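Local coordinates for protein carboxynorspermidine decarboxylase (Campylobacter jejuni subsp. jejuni 81116, PDB 3N29) that probably catalyses the pyridoxal-phosphate-dependent decarboxylation of carboxynorspermidine to norspermidine, a step of polyamine synthesis, using a beta/alpha-barrel fold, at residues V137-A142 with S179-R184; G157-V162 with H200-C205; W232-G237 with Y267-E272. All coordinates share one frame; numbering follows the deposited sequence.

Interaction 1. Residues V137-A142 with S179-R184; sequences VFNSLA and SRLGIR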
loop_
_atom_site.group_PDB
_atom_site.type_symbol
_atom_site.label_atom_id
_atom_site.label_comp_id
_atom_site.label_asym_id
_atom_site.label_seq_id
_atom_site.Cartn_x
_atom_site.Cartn_y
_atom_site.Cartn_z
ATOM N N VAL A 137 -17.904 -16.515 11.691
ATOM C CA VAL A 137 -16.978 -17.636 11.748
ATOM C C VAL A 137 -15.850 -17.194 12.599
ATOM O O VAL A 137 -15.242 -16.115 12.336
ATOM C CB VAL A 137 -16.444 -18.057 10.395
ATOM C CG1 VAL A 137 -15.272 -19.061 10.532
ATOM C CG2 VAL A 137 -17.567 -18.622 9.551
ATOM N N PHE A 138 -15.600 -17.975 13.637
ATOM C CA PHE A 138 -14.465 -17.679 14.527
ATOM C C PHE A 138 -13.170 -18.387 14.128
ATOM O O PHE A 138 -13.158 -19.479 13.552
ATOM C CB PHE A 138 -14.824 -18.020 15.969
ATOM C CG PHE A 138 -16.029 -17.245 16.517
ATOM C CD1 PHE A 138 -15.923 -15.901 16.848
ATOM C CD2 PHE A 138 -17.308 -17.896 16.635
ATOM C CE1 PHE A 138 -17.020 -15.206 17.334
ATOM C CE2 PHE A 138 -18.384 -17.208 17.097
ATOM C CZ PHE A 138 -18.240 -15.851 17.475
ATOM N N ASN A 139 -12.063 -17.746 14.478
ATOM C CA ASN A 139 -10.728 -18.247 14.193
ATOM C C ASN A 139 -10.127 -19.199 15.276
ATOM O O ASN A 139 -9.205 -19.909 15.007
ATOM C CB ASN A 139 -9.749 -17.074 13.965
ATOM C CG ASN A 139 -8.422 -17.540 13.471
ATOM O OD1 ASN A 139 -7.401 -17.450 14.198
ATOM N ND2 ASN A 139 -8.421 -18.111 12.264
ATOM N N SER A 140 -10.669 -19.199 16.492
ATOM C CA SER A 140 -10.180 -20.006 17.562
ATOM C C SER A 140 -11.355 -20.308 18.536
ATOM O O SER A 140 -12.341 -19.579 18.568
ATOM C CB SER A 140 -9.098 -19.222 18.310
ATOM O OG SER A 140 -9.700 -18.140 19.063
ATOM N N LEU A 141 -11.154 -21.294 19.402
ATOM C CA LEU A 141 -12.166 -21.648 20.411
ATOM C C LEU A 141 -12.358 -20.527 21.426
ATOM O O LEU A 141 -13.488 -20.253 21.835
ATOM C CB LEU A 141 -11.771 -22.941 21.120
ATOM C CG LEU A 141 -11.840 -24.177 20.231
ATOM C CD1 LEU A 141 -11.436 -25.441 21.053
ATOM C CD2 LEU A 141 -13.247 -24.316 19.634
ATOM N N ALA A 142 -11.239 -19.879 21.817
ATOM C CA ALA A 142 -11.262 -18.744 22.757
ATOM C C ALA A 142 -12.155 -17.618 22.223
ATOM O O ALA A 142 -13.016 -17.104 22.950
ATOM C CB ALA A 142 -9.855 -18.235 23.060
ATOM N N SER A 179 0.813 -21.392 10.709
ATOM C CA SER A 179 -0.309 -20.523 10.361
ATOM C C SER A 179 -1.196 -20.262 11.575
ATOM O O SER A 179 -1.557 -21.166 12.365
ATOM C CB SER A 179 -1.179 -21.096 9.212
ATOM O OG SER A 179 -2.338 -20.254 9.022
ATOM N N ARG A 180 -1.600 -18.996 11.670
ATOM C CA ARG A 180 -2.466 -18.532 12.687
ATOM C C ARG A 180 -3.888 -18.670 12.292
ATOM O O ARG A 180 -4.722 -18.336 13.079
ATOM C CB ARG A 180 -2.176 -17.040 13.024
ATOM C CG ARG A 180 -2.703 -16.100 11.977
ATOM C CD ARG A 180 -1.969 -14.759 12.045
ATOM N NE ARG A 180 -2.664 -13.771 11.244
ATOM C CZ ARG A 180 -2.630 -13.721 9.921
ATOM N NH1 ARG A 180 -1.933 -14.616 9.252
ATOM N NH2 ARG A 180 -3.296 -12.780 9.289
ATOM N N LEU A 181 -4.190 -19.144 11.073
ATOM C CA LEU A 181 -5.579 -19.136 10.570
ATOM C C LEU A 181 -6.191 -20.524 10.704
ATOM O O LEU A 181 -5.671 -21.534 10.191
ATOM C CB LEU A 181 -5.641 -18.663 9.140
ATOM C CG LEU A 181 -4.969 -17.306 8.857
ATOM C CD1 LEU A 181 -4.831 -17.028 7.342
ATOM C CD2 LEU A 181 -5.730 -16.242 9.548
ATOM N N GLY A 182 -7.308 -20.533 11.419
ATOM C CA GLY A 182 -8.052 -21.740 11.766
ATOM C C GLY A 182 -7.538 -22.532 12.950
ATOM O O GLY A 182 -6.416 -22.362 13.422
ATOM N N ILE A 183 -8.372 -23.493 13.348
ATOM C CA ILE A 183 -8.134 -24.434 14.417
ATOM C C ILE A 183 -7.728 -25.808 13.793
ATOM O O ILE A 183 -8.370 -26.262 12.795
ATOM C CB ILE A 183 -9.505 -24.553 15.209
ATOM C CG1 ILE A 183 -9.982 -23.178 15.721
ATOM C CG2 ILE A 183 -9.464 -25.544 16.363
ATOM C CD1 ILE A 183 -11.481 -23.220 16.091
ATOM N N ARG A 184 -6.674 -26.452 14.322
ATOM C CA ARG A 184 -6.183 -27.729 13.815
ATOM C C ARG A 184 -7.118 -28.819 14.370
ATOM O O ARG A 184 -7.790 -28.625 15.403
ATOM C CB ARG A 184 -4.724 -27.981 14.185
ATOM C CG ARG A 184 -3.768 -27.051 13.502
ATOM C CD ARG A 184 -2.316 -27.284 13.940
ATOM N NE ARG A 184 -2.161 -26.951 15.349
ATOM C CZ ARG A 184 -1.113 -27.324 16.099
ATOM N NH1 ARG A 184 -0.097 -27.987 15.568
ATOM N NH2 ARG A 184 -1.055 -26.981 17.375
HETATM O O HOH W 1 -6.659 -20.854 15.784
#

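Interaction 2. Residues G157-V162 with H200-C205; sequences GLRCNV and HFHALC. With PLP (pyridoxal-5'-phosphate), chain C; NSD (N-(3-aminopropyl)propane-1,3-diamine), chain D.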
loop_
_atom_site.group_PDB
_atom_site.type_symbol
_atom_site.label_atom_id
_atom_site.label_comp_id
_atom_site.label_asym_id
_atom_site.label_seq_id
_atom_site.Cartn_x
_atom_site.Cartn_y
_atom_site.Cartn_z
ATOM N N GLY A 157 -19.853 -20.368 12.974
ATOM C CA GLY A 157 -18.946 -21.349 12.382
ATOM C C GLY A 157 -17.561 -21.244 12.990
ATOM O O GLY A 157 -17.224 -20.245 13.676
ATOM N N LEU A 158 -16.757 -22.268 12.740
ATOM C CA LEU A 158 -15.327 -22.258 13.057
ATOM C C LEU A 158 -14.465 -22.486 11.829
ATOM O O LEU A 158 -14.763 -23.361 10.997
ATOM C CB LEU A 158 -14.981 -23.331 14.075
ATOM C CG LEU A 158 -15.708 -23.214 15.429
ATOM C CD1 LEU A 158 -15.578 -24.514 16.211
ATOM C CD2 LEU A 158 -15.270 -21.967 16.281
ATOM N N ARG A 159 -13.349 -21.764 11.764
ATOM C CA ARG A 159 -12.416 -21.946 10.682
ATOM C C ARG A 159 -11.448 -23.064 11.040
ATOM O O ARG A 159 -10.934 -23.120 12.153
ATOM C CB ARG A 159 -11.673 -20.666 10.354
ATOM C CG ARG A 159 -10.639 -20.932 9.284
ATOM C CD ARG A 159 -10.107 -19.669 8.673
ATOM N NE ARG A 159 -9.173 -19.863 7.565
ATOM C CZ ARG A 159 -8.588 -18.871 6.892
ATOM N NH1 ARG A 159 -8.798 -17.610 7.242
ATOM N NH2 ARG A 159 -7.773 -19.128 5.876
ATOM N N CYS A 160 -11.227 -23.950 10.085
ATOM C CA CYS A 160 -10.410 -25.160 10.235
ATOM C C CYS A 160 -9.074 -24.950 9.514
ATOM O O CYS A 160 -9.046 -24.497 8.359
ATOM C CB CYS A 160 -11.141 -26.289 9.576
ATOM S SG CYS A 160 -12.725 -26.620 10.409
ATOM N N ASN A 161 -7.985 -25.261 10.196
ATOM C CA ASN A 161 -6.653 -25.173 9.624
ATOM C C ASN A 161 -6.450 -26.514 8.952
ATOM O O ASN A 161 -6.275 -27.487 9.606
ATOM C CB ASN A 161 -5.598 -24.940 10.701
ATOM C CG ASN A 161 -4.195 -24.886 10.141
ATOM O OD1 ASN A 161 -3.964 -25.381 9.027
ATOM N ND2 ASN A 161 -3.217 -24.295 10.923
ATOM N N VAL A 162 -6.482 -26.579 7.644
ATOM C CA VAL A 162 -6.397 -27.885 7.025
ATOM C C VAL A 162 -4.981 -28.441 6.951
ATOM O O VAL A 162 -4.812 -29.690 6.879
ATOM C CB VAL A 162 -7.105 -27.885 5.699
ATOM C CG1 VAL A 162 -6.858 -29.191 4.957
ATOM C CG2 VAL A 162 -8.584 -27.683 5.994
ATOM N N HIS A 200 -15.593 -23.839 8.273
ATOM C CA HIS A 200 -15.074 -22.992 7.229
ATOM C C HIS A 200 -13.608 -23.332 6.976
ATOM O O HIS A 200 -12.869 -23.549 7.919
ATOM C CB HIS A 200 -15.204 -21.535 7.692
ATOM C CG HIS A 200 -14.626 -20.539 6.747
ATOM N ND1 HIS A 200 -13.282 -20.234 6.738
ATOM C CD2 HIS A 200 -15.210 -19.708 5.852
ATOM C CE1 HIS A 200 -13.051 -19.310 5.815
ATOM N NE2 HIS A 200 -14.206 -18.946 5.278
ATOM N N PHE A 201 -13.198 -23.442 5.725
ATOM C CA PHE A 201 -11.773 -23.362 5.371
ATOM C C PHE A 201 -11.515 -22.354 4.245
ATOM O O PHE A 201 -12.405 -22.071 3.435
ATOM C CB PHE A 201 -11.100 -24.717 5.086
ATOM C CG PHE A 201 -11.585 -25.417 3.850
ATOM C CD1 PHE A 201 -11.036 -25.124 2.598
ATOM C CD2 PHE A 201 -12.608 -26.357 3.947
ATOM C CE1 PHE A 201 -11.538 -25.727 1.438
ATOM C CE2 PHE A 201 -13.124 -27.009 2.824
ATOM C CZ PHE A 201 -12.584 -26.706 1.553
ATOM N N HIS A 202 -10.277 -21.856 4.207
ATOM C CA HIS A 202 -9.759 -21.125 3.073
ATOM C C HIS A 202 -8.301 -21.475 2.913
ATOM O O HIS A 202 -7.456 -21.164 3.762
ATOM C CB HIS A 202 -10.052 -19.598 3.161
ATOM C CG HIS A 202 -9.374 -18.784 2.100
ATOM N ND1 HIS A 202 -9.885 -18.632 0.830
ATOM C CD2 HIS A 202 -8.215 -18.065 2.129
ATOM C CE1 HIS A 202 -9.069 -17.871 0.117
ATOM N NE2 HIS A 202 -8.045 -17.509 0.886
ATOM N N ALA A 203 -8.016 -22.156 1.822
ATOM C CA ALA A 203 -6.786 -22.879 1.648
ATOM C C ALA A 203 -6.183 -22.725 0.251
ATOM O O ALA A 203 -5.210 -23.406 -0.060
ATOM C CB ALA A 203 -7.040 -24.377 1.959
ATOM N N LEU A 204 -6.736 -21.848 -0.593
ATOM C CA LEU A 204 -6.311 -21.747 -1.980
ATOM C C LEU A 204 -6.061 -20.308 -2.431
ATOM O O LEU A 204 -6.721 -19.359 -1.945
ATOM C CB LEU A 204 -7.355 -22.376 -2.932
ATOM C CG LEU A 204 -7.672 -23.875 -2.712
ATOM C CD1 LEU A 204 -8.818 -24.310 -3.614
ATOM C CD2 LEU A 204 -6.431 -24.735 -2.955
ATOM N N CYS A 205 -5.235 -20.207 -3.471
ATOM C CA CYS A 205 -4.993 -18.945 -4.120
ATOM C C CYS A 205 -4.760 -19.137 -5.624
ATOM O O CYS A 205 -3.815 -19.825 -6.048
ATOM C CB CYS A 205 -3.860 -18.179 -3.415
ATOM S SG CYS A 205 -3.698 -16.577 -4.317
HETATM N N1 PLP C . -12.358 -16.148 2.010
HETATM C C2 PLP C . -11.349 -15.835 2.877
HETATM C C2A PLP C . -11.458 -16.222 4.330
HETATM C C3 PLP C . -10.231 -15.099 2.376
HETATM O O3 PLP C . -9.194 -14.752 3.244
HETATM C C4 PLP C . -10.167 -14.720 1.022
HETATM C C4A PLP C . -8.986 -13.899 0.522
HETATM C C5 PLP C . -11.194 -15.106 0.146
HETATM C C6 PLP C . -12.282 -15.824 0.684
HETATM C C5A PLP C . -11.174 -14.740 -1.320
HETATM O O4P PLP C . -9.989 -15.164 -1.947
HETATM P P PLP C . -9.752 -14.993 -3.496
HETATM O O1P PLP C . -9.964 -13.523 -3.804
HETATM O O2P PLP C . -10.812 -15.848 -4.231
HETATM O O3P PLP C . -8.429 -15.525 -3.816
HETATM C C1 NSD D . -5.979 -13.550 -3.823
HETATM N N1 NSD D . -6.199 -14.326 -5.009
HETATM C C2 NSD D . -4.952 -14.143 -2.918
HETATM N N2 NSD D . -4.599 -12.557 -1.166
HETATM C C3 NSD D . -5.073 -13.682 -1.509
HETATM N N3 NSD D . -3.308 -8.716 -2.834
HETATM C C4 NSD D . -3.984 -11.738 -1.911
HETATM C C5 NSD D . -3.547 -10.463 -1.245
HETATM C C6 NSD D . -2.573 -9.695 -2.102
HETATM O O HOH W 2 -8.540 -22.425 6.668
#

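Interaction 3. Residues W232-G237 with Y267-E272; sequences WVNFGG and YLEPGE. With PLP (pyridoxal-5'-phosphate), chain C; NSD (N-(3-aminopropyl)propane-1,3-diamine), chain D.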
loop_
_atom_site.group_PDB
_atom_site.type_symbol
_atom_site.label_atom_id
_atom_site.label_comp_id
_atom_site.label_asym_id
_atom_site.label_seq_id
_atom_site.Cartn_x
_atom_site.Cartn_y
_atom_site.Cartn_z
ATOM N N TRP A 232 -23.955 -26.213 7.516
ATOM C CA TRP A 232 -23.220 -25.707 6.349
ATOM C C TRP A 232 -21.721 -25.847 6.491
ATOM O O TRP A 232 -21.184 -25.945 7.595
ATOM C CB TRP A 232 -23.533 -24.233 6.108
ATOM C CG TRP A 232 -23.423 -23.329 7.322
ATOM C CD1 TRP A 232 -24.414 -22.997 8.188
ATOM C CD2 TRP A 232 -22.265 -22.566 7.721
ATOM N NE1 TRP A 232 -23.959 -22.090 9.106
ATOM C CE2 TRP A 232 -22.636 -21.816 8.840
ATOM C CE3 TRP A 232 -20.978 -22.440 7.209
ATOM C CZ2 TRP A 232 -21.766 -20.989 9.486
ATOM C CZ3 TRP A 232 -20.072 -21.636 7.864
ATOM C CH2 TRP A 232 -20.475 -20.897 8.987
ATOM N N VAL A 233 -21.067 -25.836 5.327
ATOM C CA VAL A 233 -19.649 -25.785 5.212
ATOM C C VAL A 233 -19.293 -24.743 4.145
ATOM O O VAL A 233 -19.936 -24.685 3.101
ATOM C CB VAL A 233 -19.129 -27.189 4.838
ATOM C CG1 VAL A 233 -17.594 -27.174 4.569
ATOM C CG2 VAL A 233 -19.366 -28.164 5.985
ATOM N N ASN A 234 -18.260 -23.940 4.401
ATOM C CA ASN A 234 -17.803 -22.876 3.524
ATOM C C ASN A 234 -16.386 -23.228 3.038
ATOM O O ASN A 234 -15.472 -23.416 3.870
ATOM C CB ASN A 234 -17.813 -21.589 4.338
ATOM C CG ASN A 234 -17.577 -20.342 3.495
ATOM O OD1 ASN A 234 -16.707 -20.323 2.633
ATOM N ND2 ASN A 234 -18.324 -19.304 3.764
ATOM N N PHE A 235 -16.217 -23.382 1.731
ATOM C CA PHE A 235 -14.956 -23.872 1.137
ATOM C C PHE A 235 -14.025 -22.687 0.791
ATOM O O PHE A 235 -13.047 -22.832 0.047
ATOM C CB PHE A 235 -15.252 -24.509 -0.209
ATOM C CG PHE A 235 -15.991 -25.826 -0.144
ATOM C CD1 PHE A 235 -16.321 -26.416 1.068
ATOM C CD2 PHE A 235 -16.256 -26.490 -1.328
ATOM C CE1 PHE A 235 -16.974 -27.625 1.098
ATOM C CE2 PHE A 235 -16.906 -27.724 -1.302
ATOM C CZ PHE A 235 -17.250 -28.278 -0.078
ATOM N N GLY A 236 -14.391 -21.530 1.266
ATOM C CA GLY A 236 -13.551 -20.322 1.116
ATOM C C GLY A 236 -13.348 -19.903 -0.337
ATOM O O GLY A 236 -14.200 -20.158 -1.216
ATOM N N GLY A 237 -12.265 -19.170 -0.574
ATOM C CA GLY A 237 -12.052 -18.603 -1.872
ATOM C C GLY A 237 -10.839 -19.226 -2.514
ATOM O O GLY A 237 -10.403 -20.308 -2.125
ATOM N N TYR A 267 -21.050 -23.311 0.854
ATOM C CA TYR A 267 -20.814 -21.924 0.455
ATOM C C TYR A 267 -19.472 -21.808 -0.216
ATOM O O TYR A 267 -18.490 -22.493 0.168
ATOM C CB TYR A 267 -20.840 -21.003 1.683
ATOM C CG TYR A 267 -22.200 -20.832 2.243
ATOM C CD1 TYR A 267 -22.984 -19.749 1.866
ATOM C CD2 TYR A 267 -22.736 -21.770 3.128
ATOM C CE1 TYR A 267 -24.233 -19.565 2.360
ATOM C CE2 TYR A 267 -24.033 -21.615 3.609
ATOM C CZ TYR A 267 -24.764 -20.512 3.213
ATOM O OH TYR A 267 -26.033 -20.293 3.663
ATOM N N LEU A 268 -19.394 -20.966 -1.256
ATOM C CA LEU A 268 -18.096 -20.636 -1.877
ATOM C C LEU A 268 -17.916 -19.125 -1.792
ATOM O O LEU A 268 -18.904 -18.398 -1.861
ATOM C CB LEU A 268 -18.016 -21.071 -3.325
ATOM C CG LEU A 268 -18.208 -22.524 -3.768
ATOM C CD1 LEU A 268 -18.330 -22.615 -5.253
ATOM C CD2 LEU A 268 -17.056 -23.421 -3.334
ATOM N N GLU A 269 -16.678 -18.640 -1.687
ATOM C CA GLU A 269 -16.532 -17.233 -1.466
ATOM C C GLU A 269 -15.340 -16.719 -2.254
ATOM O O GLU A 269 -14.340 -16.193 -1.673
ATOM C CB GLU A 269 -16.570 -16.875 0.025
ATOM C CG GLU A 269 -15.714 -17.684 0.867
ATOM C CD GLU A 269 -15.682 -17.295 2.384
ATOM O OE1 GLU A 269 -14.568 -17.351 2.892
ATOM O OE2 GLU A 269 -16.712 -16.893 3.009
ATOM N N PRO A 270 -15.475 -16.760 -3.581
ATOM C CA PRO A 270 -14.496 -16.157 -4.434
ATOM C C PRO A 270 -14.447 -14.624 -4.330
ATOM O O PRO A 270 -15.487 -13.959 -4.162
ATOM C CB PRO A 270 -14.995 -16.535 -5.788
ATOM C CG PRO A 270 -16.423 -16.569 -5.680
ATOM C CD PRO A 270 -16.611 -17.260 -4.380
ATOM N N GLY A 271 -13.239 -14.094 -4.419
ATOM C CA GLY A 271 -13.054 -12.659 -4.634
ATOM C C GLY A 271 -12.481 -12.373 -6.042
ATOM O O GLY A 271 -13.149 -11.799 -6.931
ATOM N N GLU A 272 -11.274 -12.811 -6.243
ATOM C CA GLU A 272 -10.580 -12.590 -7.507
ATOM C C GLU A 272 -11.359 -13.075 -8.719
ATOM O O GLU A 272 -11.434 -12.367 -9.700
ATOM C CB GLU A 272 -9.210 -13.218 -7.466
ATOM C CG GLU A 272 -8.451 -13.122 -8.741
ATOM C CD GLU A 272 -7.003 -13.533 -8.583
ATOM O OE1 GLU A 272 -6.510 -13.803 -7.471
ATOM O OE2 GLU A 272 -6.390 -13.671 -9.602
HETATM N N1 PLP C . -12.358 -16.148 2.010
HETATM C C2 PLP C . -11.349 -15.835 2.877
HETATM C C2A PLP C . -11.458 -16.222 4.330
HETATM C C3 PLP C . -10.231 -15.099 2.376
HETATM O O3 PLP C . -9.194 -14.752 3.244
HETATM C C4 PLP C . -10.167 -14.720 1.022
HETATM C C4A PLP C . -8.986 -13.899 0.522
HETATM C C5 PLP C . -11.194 -15.106 0.146
HETATM C C6 PLP C . -12.282 -15.824 0.684
HETATM C C5A PLP C . -11.174 -14.740 -1.320
HETATM O O4P PLP C . -9.989 -15.164 -1.947
HETATM P P PLP C . -9.752 -14.993 -3.496
HETATM O O1P PLP C . -9.964 -13.523 -3.804
HETATM O O2P PLP C . -10.812 -15.848 -4.231
HETATM O O3P PLP C . -8.429 -15.525 -3.816
HETATM C C1 NSD D . -5.979 -13.550 -3.823
HETATM N N1 NSD D . -6.199 -14.326 -5.009
HETATM C C2 NSD D . -4.952 -14.143 -2.918
HETATM N N2 NSD D . -4.599 -12.557 -1.166
HETATM C C3 NSD D . -5.073 -13.682 -1.509
HETATM N N3 NSD D . -3.308 -8.716 -2.834
HETATM C C4 NSD D . -3.984 -11.738 -1.911
HETATM C C5 NSD D . -3.547 -10.463 -1.245
HETATM C C6 NSD D . -2.573 -9.695 -2.102
#

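Interaction 1. Residues V137-A142 with S179-R184
The turn at Asn139 and Ser140 meets the loop 179-184 at Gly182 and Ile183, with the CA atoms of Asn139 and Gly182 5.0 Å apart. The touching parts run about 50° to each other. No direct backbone bond joins them. A water links the two backbones: it donates to Asn139 O at 2.8 Å and to Gly182 O, also at 2.8 Å. Gly182 has phi 81°, a backbone shape that glycine adopts easily.

Asn139 and Ile183 carry most of the contact. The CB of Ile183 faces the turn, and its CG1 branch does the touching. CG1 lies anti to the carbonyl carbon (chi1 -57°), which brings it to 3.4 Å from Asn139 O and places CD1 3.8 Å from Ser140 CA. Further on, Leu141 CD2 meets Ile183 CD1 at 4.1 Å, and these two side chains cross at about a right angle. The amide of Asn139 reaches the backbone of Arg180, Leu181 and Gly182. On the loop side, Ser179 OG accepts from Leu181 N at 3.0 Å, an ST turn that shapes the chain just before Gly182.

Ser140 is the N-cap of helix 141-147; its OG bonds Gln143 N and also Asp287 of the second subunit. The Arg180 guanidinium, with Leu181 CD2 over one face, bonds backbone oxygens of Gly346 and Leu350 of that subunit. The contact therefore lies at the dimer interface, where strand 135-138 of the barrel passes into helix 141-147. Beside it runs strand 155-159, whose Arg159 is bonded through its backbone to both Phe138 and Ile183.

Interaction 2. Residues G157-V162 with H200-C205
Parallel barrel strands 155-159 and 198-200 pair here, and the chain beyond His200 runs on to the cofactor. Arg159 and His200 form the parallel bridge. His200 N donates to Leu158 O at 2.9 Å, and Cys160 N donates to His200 O at 2.7 Å. Arg159 CA adds a CA-H...O contact to the same oxygen.

The side chain of Arg159 is extended from CG to NE and runs beside His202, pointing the same way. Its CG lies at the edge of the His200 ring, 3.7 Å from ND1. Its NH2 gives a bent bond to His202 O at 3.0 Å (136° at the hydrogen), in the carbonyl plane on a lone pair. A water lies in the guanidinium plane. It accepts from Arg159 NE and His202 N and donates to Cys160 O, so it ties both segments together.

His202 lies with one ring face over the pyridoxal phosphate ring, its CE1 3.5 Å from PLP C4. Its ND1 is bonded to Gly237 N, a bond that, with the cofactor against the ring face, limits the ring's rotation. His200 NE2 bonds Glu269, while His200 ND1 is buried without a partner. Cys205 lines the norspermidine pocket further along.

Outside the barrel, Val162 CG2 packs on Phe201 CB at 4.0 Å. Helix 209-223 covers this side, touching Cys160, Val162 and Phe201, while strand 135-138 flanks Arg159 and His200.

Interaction 3. Residues W232-G237 with Y267-E272
Backbone hydrogen bonds join the parallel strand ends at Asn234 and Tyr267, which form the bridge. Tyr267 N donates to Val233 O, and Phe235 N donates to Tyr267 O at 2.9 Å. Past the strands, Glu269 N donates to Gly236 O. Gly237 CA lies 3.3 Å from Glu269 O.

Polar side chains meet at Asn234 and Glu269, whose amide and carboxylate planes are 75° apart. Asn234 ND2 donates to Glu269 OE2 at 3.0 Å, arriving from above the carboxylate. Asn234 OD1 accepts from Gly236 N at 2.9 Å in an Asx turn, so both ends of the amide are held. Glu269 OE2 is also bonded to Thr96, and OE1 to His200.

Among the apolar contacts, the edge of Tyr267 points at the face of Trp232 in an offset edge-to-face pair, planes at 80°. Trp232 CB lies 3.7 Å from Tyr267 CE2. Phe235 CD2 meets Leu268 CD2 at 3.8 Å.

At the ligands, Glu269 has CG between its backbone N and carbonyl carbon (chi1 48°) and is extended beyond it, setting OE1 2.7 Å from PLP N1. Gly271 N and Glu272 N bond the phosphate. Glu272 OE1 lies close to N1 of norspermidine, in an unusually short hydrogen bond. A carboxylate at the pyridine nitrogen and glycine-rich loops around the phosphate are typical of the beta/alpha-barrel decarboxylases that use this cofactor.

Overall arrangement
All three contacts belong to the closed eight-stranded parallel barrel. Interaction 1 starts from strand 135-138, interaction 2 joins strands 155-159 and 198-200, and interaction 3 joins 232-234 and 265-268. Along the chain, interactions 1 and 2 alternate their segments; interaction 3 follows both. The centres of interactions 1 and 2 lie about 9 Å apart, as do those of 2 and 3; interactions 1 and 3 are about 17 Å apart. Strands 135-138 and 155-159 are neighbours, which ties 1 to 2. Interaction 1 meets the second subunit and lies close to the cofactor, while interactions 2 and 3 both touch the cofactor and norspermidine.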